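Local coordinates for histone-lysine N-methyltransferase, H3 lysine-9 specific SUVH4 (Arabidopsis thaliana, PDB 4QEO), which methylates a lysine of the histone H3 tail, which marks chromatin for transcriptional repression, and binds methylated DNA through its SRA domain, at residues A[63-68]-A[182-187]; A[110-115]-A[167-172]; A[372-377]-A[491-496]. All coordinates share one frame; numbering follows the deposited sequence.

Overall arrangement
From the N terminus, helices 10-30 and 36-46 precede the loop 63-68, which meets strand 180-197 at contact 1 and so closes a loop of 113 intervening residues within the SRA domain. Inside that span lies contact 2, where strand 106-112 runs parallel to strand 165-172 with 51 residues between the segments. Contacts 1 and 2 touch directly, since strands 165-172 and 180-197 are sheet neighbours, and Asp185 OD2 forms a salt bridge with Arg169 NH1 at 2.7 Å. Contact 3 follows in series, 372-377 pairing with 491-496 to close a second loop of 113 residues, in the SET domain. Arg68 of contact 1 packs on Tyr374 and Ser493 of contact 3, so the SRA and SET domains meet there.

Contact 1 of 3, residues A[63-68]-A[182-187]; sequences IDVGHR and YTYDGL. With nucleotides of chain B.
Tyr184 turns one edge of its ring to the 63-68 loop: CD2 lies 3.5 Å from Asp64 O, near the ring plane. Its CG is anti to the backbone N (chi1 170°), which carries the ring against the turn, where Val65 CG2 meets CE2 at 3.8 Å; the Ile63 side chain crosses the tyrosine at about a right angle, its CG2 4.2 Å from CD2. The ring's hydroxyl is held by Asp59. Two backbone bonds join the loop to the strand, Gly66 N to Tyr184 O (2.7 Å) and Tyr184 N to His67 O (3.0 Å). Gly66 occupies a type II turn from Asp64 to His67, and its positive phi (100°) suits glycine. Arg68 and Thr183 lie side by side, Arg68 CG 3.9 Å from Thr183 CG2. Tyr182 points away from the loop and gives its OH to OP2 of DT9 of chain B at 2.6 Å, the oxygen lying in the ring plane; the same hydroxyl is bonded to Arg180 NH2. A phenylalanine here would probably leave that phosphate oxygen without its tyrosine donor and Arg180 NH2 without this hydroxyl. Strand 182-187, reaching a DNA phosphate, belongs to the mixed beta-sheet of the methyl-DNA-binding SRA domain.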
loop_
_atom_site.group_PDB
_atom_site.type_symbol
_atom_site.label_atom_id
_atom_site.label_comp_id
_atom_site.label_asym_id
_atom_site.label_seq_id
_atom_site.Cartn_x
_atom_site.Cartn_y
_atom_site.Cartn_z
ATOM N N ILE A 63 5.474 -13.924 0.215
ATOM C CA ILE A 63 4.520 -13.567 1.266
ATOM C C ILE A 63 5.080 -14.013 2.603
ATOM O O ILE A 63 4.987 -15.193 2.982
ATOM C CB ILE A 63 3.127 -14.187 1.033
ATOM C CG1 ILE A 63 2.587 -13.713 -0.319
ATOM C CG2 ILE A 63 2.167 -13.818 2.179
ATOM C CD1 ILE A 63 1.239 -14.281 -0.702
ATOM N N ASP A 64 5.699 -13.061 3.294
ATOM C CA ASP A 64 6.406 -13.353 4.527
ATOM C C ASP A 64 5.419 -13.404 5.665
ATOM O O ASP A 64 4.349 -12.795 5.615
ATOM C CB ASP A 64 7.431 -12.262 4.853
ATOM C CG ASP A 64 8.493 -12.088 3.769
ATOM O OD1 ASP A 64 8.874 -13.073 3.101
ATOM O OD2 ASP A 64 8.954 -10.941 3.616
ATOM N N VAL A 65 5.786 -14.133 6.703
ATOM C CA VAL A 65 5.037 -14.083 7.943
ATOM C C VAL A 65 4.963 -12.636 8.426
ATOM O O VAL A 65 5.973 -11.913 8.463
ATOM C CB VAL A 65 5.675 -14.998 9.016
ATOM C CG1 VAL A 65 4.916 -14.888 10.342
ATOM C CG2 VAL A 65 5.689 -16.434 8.529
ATOM N N GLY A 66 3.759 -12.211 8.775
ATOM C CA GLY A 66 3.486 -10.819 9.104
ATOM C C GLY A 66 2.853 -10.028 7.969
ATOM O O GLY A 66 2.410 -8.890 8.163
ATOM N N HIS A 67 2.819 -10.600 6.772
ATOM C CA HIS A 67 2.242 -9.872 5.636
ATOM C C HIS A 67 0.838 -9.333 5.924
ATOM O O HIS A 67 -0.023 -10.075 6.379
ATOM C CB HIS A 67 2.174 -10.769 4.408
ATOM C CG HIS A 67 1.844 -10.022 3.159
ATOM N ND1 HIS A 67 2.818 -9.521 2.322
ATOM C CD2 HIS A 67 0.656 -9.631 2.636
ATOM C CE1 HIS A 67 2.242 -8.869 1.324
ATOM N NE2 HIS A 67 0.933 -8.916 1.491
ATOM N N ARG A 68 0.612 -8.045 5.674
ATOM C CA ARG A 68 -0.701 -7.461 5.877
ATOM C C ARG A 68 -1.511 -7.377 4.586
ATOM O O ARG A 68 -1.083 -6.766 3.615
ATOM C CB ARG A 68 -0.582 -6.061 6.460
ATOM C CG ARG A 68 -0.107 -6.012 7.887
ATOM C CD ARG A 68 -0.624 -4.750 8.535
ATOM N NE ARG A 68 -0.454 -4.742 9.982
ATOM C CZ ARG A 68 0.536 -4.125 10.614
ATOM N NH1 ARG A 68 1.458 -3.473 9.925
ATOM N NH2 ARG A 68 0.604 -4.163 11.939
ATOM N N TYR A 182 -5.934 -7.980 7.418
ATOM C CA TYR A 182 -5.727 -9.404 7.652
ATOM C C TYR A 182 -4.229 -9.669 7.695
ATOM O O TYR A 182 -3.526 -9.362 6.745
ATOM C CB TYR A 182 -6.393 -10.207 6.535
ATOM C CG TYR A 182 -7.896 -10.058 6.545
ATOM C CD1 TYR A 182 -8.525 -9.064 5.795
ATOM C CD2 TYR A 182 -8.687 -10.896 7.325
ATOM C CE1 TYR A 182 -9.919 -8.911 5.818
ATOM C CE2 TYR A 182 -10.077 -10.753 7.354
ATOM C CZ TYR A 182 -10.686 -9.761 6.601
ATOM O OH TYR A 182 -12.070 -9.622 6.632
ATOM N N THR A 183 -3.719 -10.212 8.797
ATOM C CA THR A 183 -2.286 -10.479 8.851
ATOM C C THR A 183 -2.045 -11.971 8.766
ATOM O O THR A 183 -2.633 -12.750 9.523
ATOM C CB THR A 183 -1.641 -9.946 10.141
ATOM O OG1 THR A 183 -2.195 -10.650 11.266
ATOM C CG2 THR A 183 -1.909 -8.450 10.278
ATOM N N TYR A 184 -1.193 -12.369 7.830
ATOM C CA TYR A 184 -0.708 -13.739 7.795
ATOM C C TYR A 184 0.234 -13.965 8.973
ATOM O O TYR A 184 1.284 -13.321 9.065
ATOM C CB TYR A 184 0.016 -14.008 6.471
ATOM C CG TYR A 184 0.752 -15.330 6.465
ATOM C CD1 TYR A 184 0.112 -16.501 6.862
ATOM C CD2 TYR A 184 2.078 -15.411 6.045
ATOM C CE1 TYR A 184 0.780 -17.714 6.876
ATOM C CE2 TYR A 184 2.753 -16.619 6.049
ATOM C CZ TYR A 184 2.100 -17.765 6.464
ATOM O OH TYR A 184 2.770 -18.972 6.468
ATOM N N ASP A 185 -0.118 -14.898 9.859
ATOM C CA ASP A 185 0.610 -15.052 11.105
ATOM C C ASP A 185 1.516 -16.283 11.157
ATOM O O ASP A 185 2.059 -16.617 12.218
ATOM C CB ASP A 185 -0.377 -15.057 12.281
ATOM C CG ASP A 185 -0.999 -13.684 12.523
ATOM O OD1 ASP A 185 -0.464 -12.675 12.007
ATOM O OD2 ASP A 185 -2.019 -13.610 13.234
ATOM N N GLY A 186 1.676 -16.955 10.022
ATOM C CA GLY A 186 2.583 -18.094 9.949
ATOM C C GLY A 186 1.901 -19.448 9.867
ATOM O O GLY A 186 0.663 -19.546 9.819
ATOM N N LEU A 187 2.707 -20.506 9.861
ATOM C CA LEU A 187 2.174 -21.851 9.778
ATOM C C LEU A 187 1.825 -22.419 11.172
ATOM O O LEU A 187 2.539 -22.176 12.146
ATOM C CB LEU A 187 3.197 -22.752 9.085
ATOM C CG LEU A 187 3.598 -22.268 7.681
ATOM C CD1 LEU A 187 4.777 -23.054 7.192
ATOM C CD2 LEU A 187 2.405 -22.484 6.735
ATOM P P DT B 9 -13.662 -8.081 3.876
ATOM O OP1 DT B 9 -12.615 -8.027 2.925
ATOM O OP2 DT B 9 -13.382 -7.897 5.263
ATOM O "O5'" DT B 9 -14.774 -7.035 3.455
ATOM C "C5'" DT B 9 -15.161 -6.892 2.088
ATOM C "C4'" DT B 9 -16.418 -6.064 1.957
ATOM O "O4'" DT B 9 -17.548 -6.805 2.407
ATOM C "C3'" DT B 9 -16.456 -4.757 2.751
ATOM O "O3'" DT B 9 -16.100 -3.680 1.902
ATOM C "C2'" DT B 9 -17.902 -4.632 3.194
ATOM C "C1'" DT B 9 -18.576 -5.887 2.672
ATOM N N1 DT B 9 -19.502 -6.532 3.592
ATOM C C2 DT B 9 -20.770 -6.830 3.152
ATOM O O2 DT B 9 -21.177 -6.527 2.050
ATOM N N3 DT B 9 -21.548 -7.487 4.064
ATOM C C4 DT B 9 -21.189 -7.881 5.333
ATOM O O4 DT B 9 -21.989 -8.481 6.029
ATOM C C5 DT B 9 -19.840 -7.560 5.719
ATOM C C7 DT B 9 -19.369 -7.931 7.087
ATOM C C6 DT B 9 -19.069 -6.924 4.835
ATOM P P DA B 8 -14.561 -13.044 7.391
ATOM O OP1 DA B 8 -13.191 -13.445 7.431
ATOM O OP2 DA B 8 -14.937 -11.806 7.974
ATOM O "O5'" DA B 8 -14.846 -12.987 5.840
ATOM C "C5'" DA B 8 -16.010 -12.348 5.351
ATOM C "C4'" DA B 8 -15.653 -11.418 4.223
ATOM O "O4'" DA B 8 -16.811 -11.227 3.404
ATOM C "C3'" DA B 8 -15.270 -10.023 4.682
ATOM O "O3'" DA B 8 -14.419 -9.421 3.709
ATOM C "C2'" DA B 8 -16.622 -9.361 4.853
ATOM C "C1'" DA B 8 -17.518 -10.088 3.851
ATOM N N9 DA B 8 -18.813 -10.542 4.343
ATOM C C8 DA B 8 -19.155 -11.000 5.586
ATOM N N7 DA B 8 -20.401 -11.383 5.683
ATOM C C5 DA B 8 -20.911 -11.179 4.412
ATOM C C6 DA B 8 -22.184 -11.392 3.857
ATOM N N6 DA B 8 -23.214 -11.888 4.537
ATOM N N1 DA B 8 -22.358 -11.088 2.558
ATOM C C2 DA B 8 -21.327 -10.588 1.875
ATOM N N3 DA B 8 -20.085 -10.353 2.279
ATOM C C4 DA B 8 -19.942 -10.670 3.575
#

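Contact 2 of 3, residues A[110-115]-A[167-172]; sequences IVMSGQ and VTRGHN. With nucleotides of chain B.
Met112 and Arg169 lie side by side, pointing the same way, on a parallel strand pair of the SRA sheet, strands 110-112 and 167-172 running 28° apart. Three backbone bonds set the register: Thr168 N to Ile110 O, Met112 N to Thr168 O (2.8 Å) and Gly170 N to Met112 O, the last two almost straight. On the face they share with Ile110 and Val167, Met112 is extended at chi2 (168°) and carries SD to 3.6 Å from Val167 CG1 and over one face of the Arg169 guanidinium; the bend at chi3 (45°) turns CE toward Arg169 NE. Ile110 CG1 lies alongside Val167 CG2 at 3.8 Å. In the next shell, salt bridges to Asp185 and Asp121 and bonds to Ala123 O and Tyr188 OH fix the Arg169 plane that the sulfur covers. Thr168, on the other face, shares a water with Ile110 O. Where strand 110-112 ends, the chain turns to DNA: Ser113 OG donates to OP1 of DA8 of chain B at 2.7 Å. Gln115 NE2 ties back to Ser113 O, and O2 of the methylated cytosine 5CM7 of chain B receives both Ser113 N and Gln115 N, each at 3.1 Å.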
loop_
_atom_site.group_PDB
_atom_site.type_symbol
_atom_site.label_atom_id
_atom_site.label_comp_id
_atom_site.label_asym_id
_atom_site.label_seq_id
_atom_site.Cartn_x
_atom_site.Cartn_y
_atom_site.Cartn_z
ATOM N N ILE A 110 -6.374 -21.002 6.674
ATOM C CA ILE A 110 -7.599 -20.624 7.372
ATOM C C ILE A 110 -7.581 -19.156 7.750
ATOM O O ILE A 110 -6.530 -18.557 7.884
ATOM C CB ILE A 110 -7.863 -21.478 8.652
ATOM C CG1 ILE A 110 -6.769 -21.213 9.696
ATOM C CG2 ILE A 110 -7.921 -22.960 8.285
ATOM C CD1 ILE A 110 -7.057 -21.811 11.058
ATOM N N VAL A 111 -8.766 -18.585 7.939
ATOM C CA VAL A 111 -8.856 -17.200 8.368
ATOM C C VAL A 111 -9.644 -17.129 9.672
ATOM O O VAL A 111 -10.756 -17.656 9.764
ATOM C CB VAL A 111 -9.583 -16.344 7.301
ATOM C CG1 VAL A 111 -9.729 -14.910 7.786
ATOM C CG2 VAL A 111 -8.834 -16.404 5.961
ATOM N N MET A 112 -9.078 -16.467 10.678
ATOM C CA MET A 112 -9.778 -16.261 11.941
ATOM C C MET A 112 -10.229 -14.810 12.027
ATOM O O MET A 112 -9.405 -13.895 12.100
ATOM C CB MET A 112 -8.852 -16.559 13.139
ATOM C CG MET A 112 -8.015 -17.818 13.050
ATOM S SD MET A 112 -6.707 -17.889 14.331
ATOM C CE MET A 112 -7.633 -17.376 15.782
ATOM N N SER A 113 -11.535 -14.587 12.023
ATOM C CA SER A 113 -12.041 -13.223 11.951
ATOM C C SER A 113 -13.021 -12.988 13.071
ATOM O O SER A 113 -13.734 -11.995 13.069
ATOM C CB SER A 113 -12.716 -12.984 10.605
ATOM O OG SER A 113 -11.720 -12.902 9.600
ATOM N N GLY A 114 -13.051 -13.917 14.020
ATOM C CA GLY A 114 -13.867 -13.763 15.214
ATOM C C GLY A 114 -15.356 -13.884 14.938
ATOM O O GLY A 114 -16.176 -13.317 15.653
ATOM N N GLN A 115 -15.714 -14.629 13.900
ATOM C CA GLN A 115 -17.119 -14.741 13.512
ATOM C C GLN A 115 -17.826 -15.960 14.106
ATOM O O GLN A 115 -19.054 -16.025 14.134
ATOM C CB GLN A 115 -17.207 -14.777 11.996
ATOM C CG GLN A 115 -16.456 -13.624 11.368
ATOM C CD GLN A 115 -17.191 -12.335 11.594
ATOM O OE1 GLN A 115 -18.379 -12.253 11.323
ATOM N NE2 GLN A 115 -16.510 -11.336 12.130
ATOM N N VAL A 167 -2.255 -19.521 8.781
ATOM C CA VAL A 167 -3.271 -18.932 9.640
ATOM C C VAL A 167 -3.194 -17.409 9.503
ATOM O O VAL A 167 -2.123 -16.807 9.622
ATOM C CB VAL A 167 -3.095 -19.356 11.125
ATOM C CG1 VAL A 167 -4.046 -18.566 12.005
ATOM C CG2 VAL A 167 -3.320 -20.864 11.275
ATOM N N THR A 168 -4.343 -16.808 9.226
ATOM C CA THR A 168 -4.452 -15.371 9.006
ATOM C C THR A 168 -5.534 -14.811 9.911
ATOM O O THR A 168 -6.619 -15.389 10.020
ATOM C CB THR A 168 -4.790 -15.080 7.530
ATOM O OG1 THR A 168 -3.712 -15.550 6.704
ATOM C CG2 THR A 168 -5.019 -13.565 7.292
ATOM N N ARG A 169 -5.231 -13.696 10.571
ATOM C CA ARG A 169 -6.164 -13.100 11.523
ATOM C C ARG A 169 -6.717 -11.780 10.979
ATOM O O ARG A 169 -5.957 -10.941 10.483
ATOM C CB ARG A 169 -5.464 -12.803 12.850
ATOM C CG ARG A 169 -5.351 -13.993 13.823
ATOM C CD ARG A 169 -4.540 -13.602 15.068
ATOM N NE ARG A 169 -4.456 -14.725 15.996
ATOM C CZ ARG A 169 -3.536 -15.686 15.923
ATOM N NH1 ARG A 169 -2.593 -15.644 14.984
ATOM N NH2 ARG A 169 -3.545 -16.680 16.809
ATOM N N GLY A 170 -8.026 -11.598 11.103
ATOM C CA GLY A 170 -8.640 -10.314 10.846
ATOM C C GLY A 170 -8.412 -9.441 12.059
ATOM O O GLY A 170 -8.330 -9.939 13.178
ATOM N N HIS A 171 -8.283 -8.139 11.831
ATOM C CA HIS A 171 -8.047 -7.169 12.887
ATOM C C HIS A 171 -8.899 -5.964 12.540
ATOM O O HIS A 171 -8.919 -5.528 11.382
ATOM C CB HIS A 171 -6.584 -6.696 12.919
ATOM C CG HIS A 171 -5.578 -7.781 13.176
ATOM N ND1 HIS A 171 -5.187 -8.152 14.445
ATOM C CD2 HIS A 171 -4.842 -8.534 12.323
ATOM C CE1 HIS A 171 -4.273 -9.102 14.364
ATOM N NE2 HIS A 171 -4.040 -9.350 13.088
ATOM N N ASN A 172 -9.589 -5.424 13.538
ATOM C CA ASN A 172 -10.288 -4.158 13.378
ATOM C C ASN A 172 -9.295 -3.021 13.413
ATOM O O ASN A 172 -8.340 -3.048 14.188
ATOM C CB ASN A 172 -11.335 -3.972 14.471
ATOM C CG ASN A 172 -12.609 -4.730 14.184
ATOM O OD1 ASN A 172 -12.924 -5.018 13.028
ATOM N ND2 ASN A 172 -13.355 -5.058 15.233
ATOM N N1 5CM B 7 -14.628 -17.659 10.246
ATOM C C2 5CM B 7 -14.182 -17.506 11.564
ATOM N N3 5CM B 7 -13.915 -18.551 12.350
ATOM C C4 5CM B 7 -14.063 -19.773 11.916
ATOM C C5 5CM B 7 -14.533 -19.956 10.547
ATOM C C5A 5CM B 7 -14.724 -21.333 10.034
ATOM C C6 5CM B 7 -14.816 -18.864 9.772
ATOM O O2 5CM B 7 -13.995 -16.420 12.027
ATOM N N4 5CM B 7 -13.813 -20.814 12.661
ATOM C "C1'" 5CM B 7 -14.979 -16.488 9.475
ATOM C "C2'" 5CM B 7 -14.523 -16.320 8.036
ATOM C "C3'" 5CM B 7 -15.620 -15.435 7.494
ATOM C "C4'" 5CM B 7 -16.851 -16.037 8.141
ATOM O "O4'" 5CM B 7 -16.389 -16.512 9.382
ATOM O "O3'" 5CM B 7 -15.505 -14.106 7.973
ATOM C "C5'" 5CM B 7 -17.584 -17.107 7.326
ATOM O "O5'" 5CM B 7 -16.817 -18.199 6.887
ATOM P P 5CM B 7 -17.413 -19.617 6.635
ATOM O OP1 5CM B 7 -16.321 -20.523 6.516
ATOM O OP2 5CM B 7 -18.467 -19.867 7.550
ATOM P P DA B 8 -14.561 -13.044 7.391
ATOM O OP1 DA B 8 -13.191 -13.445 7.431
ATOM O OP2 DA B 8 -14.937 -11.806 7.974
ATOM O "O5'" DA B 8 -14.846 -12.987 5.840
ATOM C "C5'" DA B 8 -16.010 -12.348 5.351
ATOM C "C4'" DA B 8 -15.653 -11.418 4.223
ATOM O "O4'" DA B 8 -16.811 -11.227 3.404
ATOM C "C3'" DA B 8 -15.270 -10.023 4.682
ATOM O "O3'" DA B 8 -14.419 -9.421 3.709
ATOM C "C2'" DA B 8 -16.622 -9.361 4.853
ATOM C "C1'" DA B 8 -17.518 -10.088 3.851
ATOM N N9 DA B 8 -18.813 -10.542 4.343
ATOM C C8 DA B 8 -19.155 -11.000 5.586
ATOM N N7 DA B 8 -20.401 -11.383 5.683
ATOM C C5 DA B 8 -20.911 -11.179 4.412
ATOM C C6 DA B 8 -22.184 -11.392 3.857
ATOM N N6 DA B 8 -23.214 -11.888 4.537
ATOM N N1 DA B 8 -22.358 -11.088 2.558
ATOM C C2 DA B 8 -21.327 -10.588 1.875
ATOM N N3 DA B 8 -20.085 -10.353 2.279
ATOM C C4 DA B 8 -19.942 -10.670 3.575
HETATM O O HOH W 1 -4.201 -18.162 6.145
#

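Contact 3 of 3, residues A[372-377]-A[491-496]; sequences WEYIPA and NISPMQ
Tyr374 receives Pro494 over the middle of its ring: CD sits 3.4 Å from the ring centroid and only 11° off the normal, a close CH-pi contact. Tyr374 CG lies anti to the carbonyl carbon (chi1 -73°), and from there the ring runs obliquely across Pro494, with CE1 3.7 Å from Ser493 OG. Phe70 and Arg68 of the SRA domain also touch this tyrosine. Next to it the two loops pair closely. Ile375 and Ile492 form a single antiparallel bridge, both N-H groups bonded to the opposite carbonyl (Ile375 N to Ile492 O, 2.9 Å), and their CB atoms stand 3.9 Å apart. Asn491 continues the pairing: OD1 accepts Ala377 N at 2.8 Å, with the donor 36° out of the carbonyl plane. The opposite end is exposed, and Trp372 and Met495 meet there without a hydrogen bond between them. Met495 CE comes to 3.3 Å from Trp372 CD1, while SD makes an oblique Met-aromatic contact, 4.7 Å from the five-membered ring's centroid; the indole NE1 is bonded to Glu358. Polar bonds thus align two SET-domain loops over the buried part, whereas at the exposed end they meet through a methyl group, sulfur and indole, which implies a less directional hold.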
loop_
_atom_site.group_PDB
_atom_site.type_symbol
_atom_site.label_atom_id
_atom_site.label_comp_id
_atom_site.label_asym_id
_atom_site.label_seq_id
_atom_site.Cartn_x
_atom_site.Cartn_y
_atom_site.Cartn_z
ATOM N N TRP A 372 2.102 7.034 10.440
ATOM C CA TRP A 372 1.545 6.463 11.661
ATOM C C TRP A 372 0.223 5.781 11.392
ATOM O O TRP A 372 -0.321 5.113 12.255
ATOM C CB TRP A 372 1.346 7.540 12.721
ATOM C CG TRP A 372 2.613 7.989 13.372
ATOM C CD1 TRP A 372 3.883 7.606 13.057
ATOM C CD2 TRP A 372 2.727 8.908 14.457
ATOM N NE1 TRP A 372 4.785 8.235 13.882
ATOM C CE2 TRP A 372 4.098 9.042 14.751
ATOM C CE3 TRP A 372 1.800 9.640 15.206
ATOM C CZ2 TRP A 372 4.564 9.877 15.762
ATOM C CZ3 TRP A 372 2.264 10.472 16.209
ATOM C CH2 TRP A 372 3.634 10.582 16.478
ATOM N N GLU A 373 -0.300 5.963 10.191
ATOM C CA GLU A 373 -1.554 5.325 9.821
ATOM C C GLU A 373 -1.469 4.682 8.445
ATOM O O GLU A 373 -0.514 4.896 7.698
ATOM C CB GLU A 373 -2.715 6.328 9.865
ATOM C CG GLU A 373 -2.295 7.780 9.751
ATOM C CD GLU A 373 -3.476 8.735 9.694
ATOM O OE1 GLU A 373 -3.257 9.963 9.732
ATOM O OE2 GLU A 373 -4.626 8.256 9.605
ATOM N N TYR A 374 -2.487 3.899 8.126
ATOM C CA TYR A 374 -2.578 3.208 6.850
ATOM C C TYR A 374 -2.715 4.187 5.695
ATOM O O TYR A 374 -3.463 5.157 5.790
ATOM C CB TYR A 374 -3.760 2.237 6.886
ATOM C CG TYR A 374 -3.494 1.012 7.747
ATOM C CD1 TYR A 374 -2.744 -0.046 7.259
ATOM C CD2 TYR A 374 -3.981 0.924 9.048
ATOM C CE1 TYR A 374 -2.491 -1.170 8.039
ATOM C CE2 TYR A 374 -3.727 -0.191 9.833
ATOM C CZ TYR A 374 -2.981 -1.232 9.327
ATOM O OH TYR A 374 -2.731 -2.345 10.104
ATOM N N ILE A 375 -1.962 3.944 4.623
ATOM C CA ILE A 375 -2.062 4.736 3.397
ATOM C C ILE A 375 -2.521 3.860 2.220
ATOM O O ILE A 375 -1.781 2.982 1.761
ATOM C CB ILE A 375 -0.724 5.402 3.041
ATOM C CG1 ILE A 375 -0.254 6.296 4.192
ATOM C CG2 ILE A 375 -0.859 6.208 1.754
ATOM C CD1 ILE A 375 1.057 6.995 3.934
ATOM N N PRO A 376 -3.757 4.080 1.741
ATOM C CA PRO A 376 -4.267 3.281 0.623
ATOM C C PRO A 376 -3.526 3.590 -0.673
ATOM O O PRO A 376 -3.135 4.737 -0.911
ATOM C CB PRO A 376 -5.736 3.724 0.512
ATOM C CG PRO A 376 -6.062 4.320 1.851
ATOM C CD PRO A 376 -4.786 4.975 2.295
ATOM N N ALA A 377 -3.346 2.570 -1.503
ATOM C CA ALA A 377 -2.702 2.728 -2.806
ATOM C C ALA A 377 -3.479 3.719 -3.662
ATOM O O ALA A 377 -4.693 3.605 -3.788
ATOM C CB ALA A 377 -2.621 1.373 -3.515
ATOM N N ASN A 491 -0.559 -0.239 -0.842
ATOM C CA ASN A 491 -1.118 -0.054 0.482
ATOM C C ASN A 491 0.021 -0.085 1.509
ATOM O O ASN A 491 0.792 -1.046 1.578
ATOM C CB ASN A 491 -2.159 -1.143 0.770
ATOM C CG ASN A 491 -3.374 -1.035 -0.138
ATOM O OD1 ASN A 491 -3.911 0.052 -0.326
ATOM N ND2 ASN A 491 -3.793 -2.155 -0.722
ATOM N N ILE A 492 0.128 0.972 2.302
ATOM C CA ILE A 492 1.243 1.130 3.229
ATOM C C ILE A 492 0.749 0.996 4.668
ATOM O O ILE A 492 -0.281 1.570 5.032
ATOM C CB ILE A 492 1.945 2.504 2.991
ATOM C CG1 ILE A 492 2.434 2.572 1.538
ATOM C CG2 ILE A 492 3.085 2.716 3.972
ATOM C CD1 ILE A 492 2.905 3.943 1.075
ATOM N N SER A 493 1.464 0.214 5.474
ATOM C CA SER A 493 1.098 0.020 6.875
ATOM C C SER A 493 1.798 1.054 7.754
ATOM O O SER A 493 2.823 1.608 7.361
ATOM C CB SER A 493 1.485 -1.392 7.347
ATOM O OG SER A 493 0.726 -2.394 6.694
ATOM N N PRO A 494 1.261 1.301 8.959
ATOM C CA PRO A 494 1.905 2.214 9.913
ATOM C C PRO A 494 3.371 1.846 10.204
ATOM O O PRO A 494 3.701 0.668 10.264
ATOM C CB PRO A 494 1.058 2.037 11.172
ATOM C CG PRO A 494 -0.298 1.687 10.650
ATOM C CD PRO A 494 -0.051 0.834 9.445
ATOM N N MET A 495 4.219 2.863 10.360
ATOM C CA MET A 495 5.649 2.715 10.660
ATOM C C MET A 495 6.518 2.237 9.494
ATOM O O MET A 495 7.736 2.126 9.635
ATOM C CB MET A 495 5.888 1.857 11.908
ATOM C CG MET A 495 5.268 2.440 13.146
ATOM S SD MET A 495 5.718 4.171 13.342
ATOM C CE MET A 495 4.419 4.693 14.460
ATOM N N GLN A 496 5.909 1.959 8.346
ATOM C CA GLN A 496 6.693 1.677 7.150
ATOM C C GLN A 496 7.290 2.971 6.576
ATOM O O GLN A 496 6.583 3.967 6.404
ATOM C CB GLN A 496 5.849 0.933 6.111
ATOM C CG GLN A 496 5.597 -0.534 6.482
ATOM C CD GLN A 496 4.841 -1.310 5.409
ATOM O OE1 GLN A 496 4.196 -0.733 4.527
ATOM N NE2 GLN A 496 4.924 -2.628 5.480
#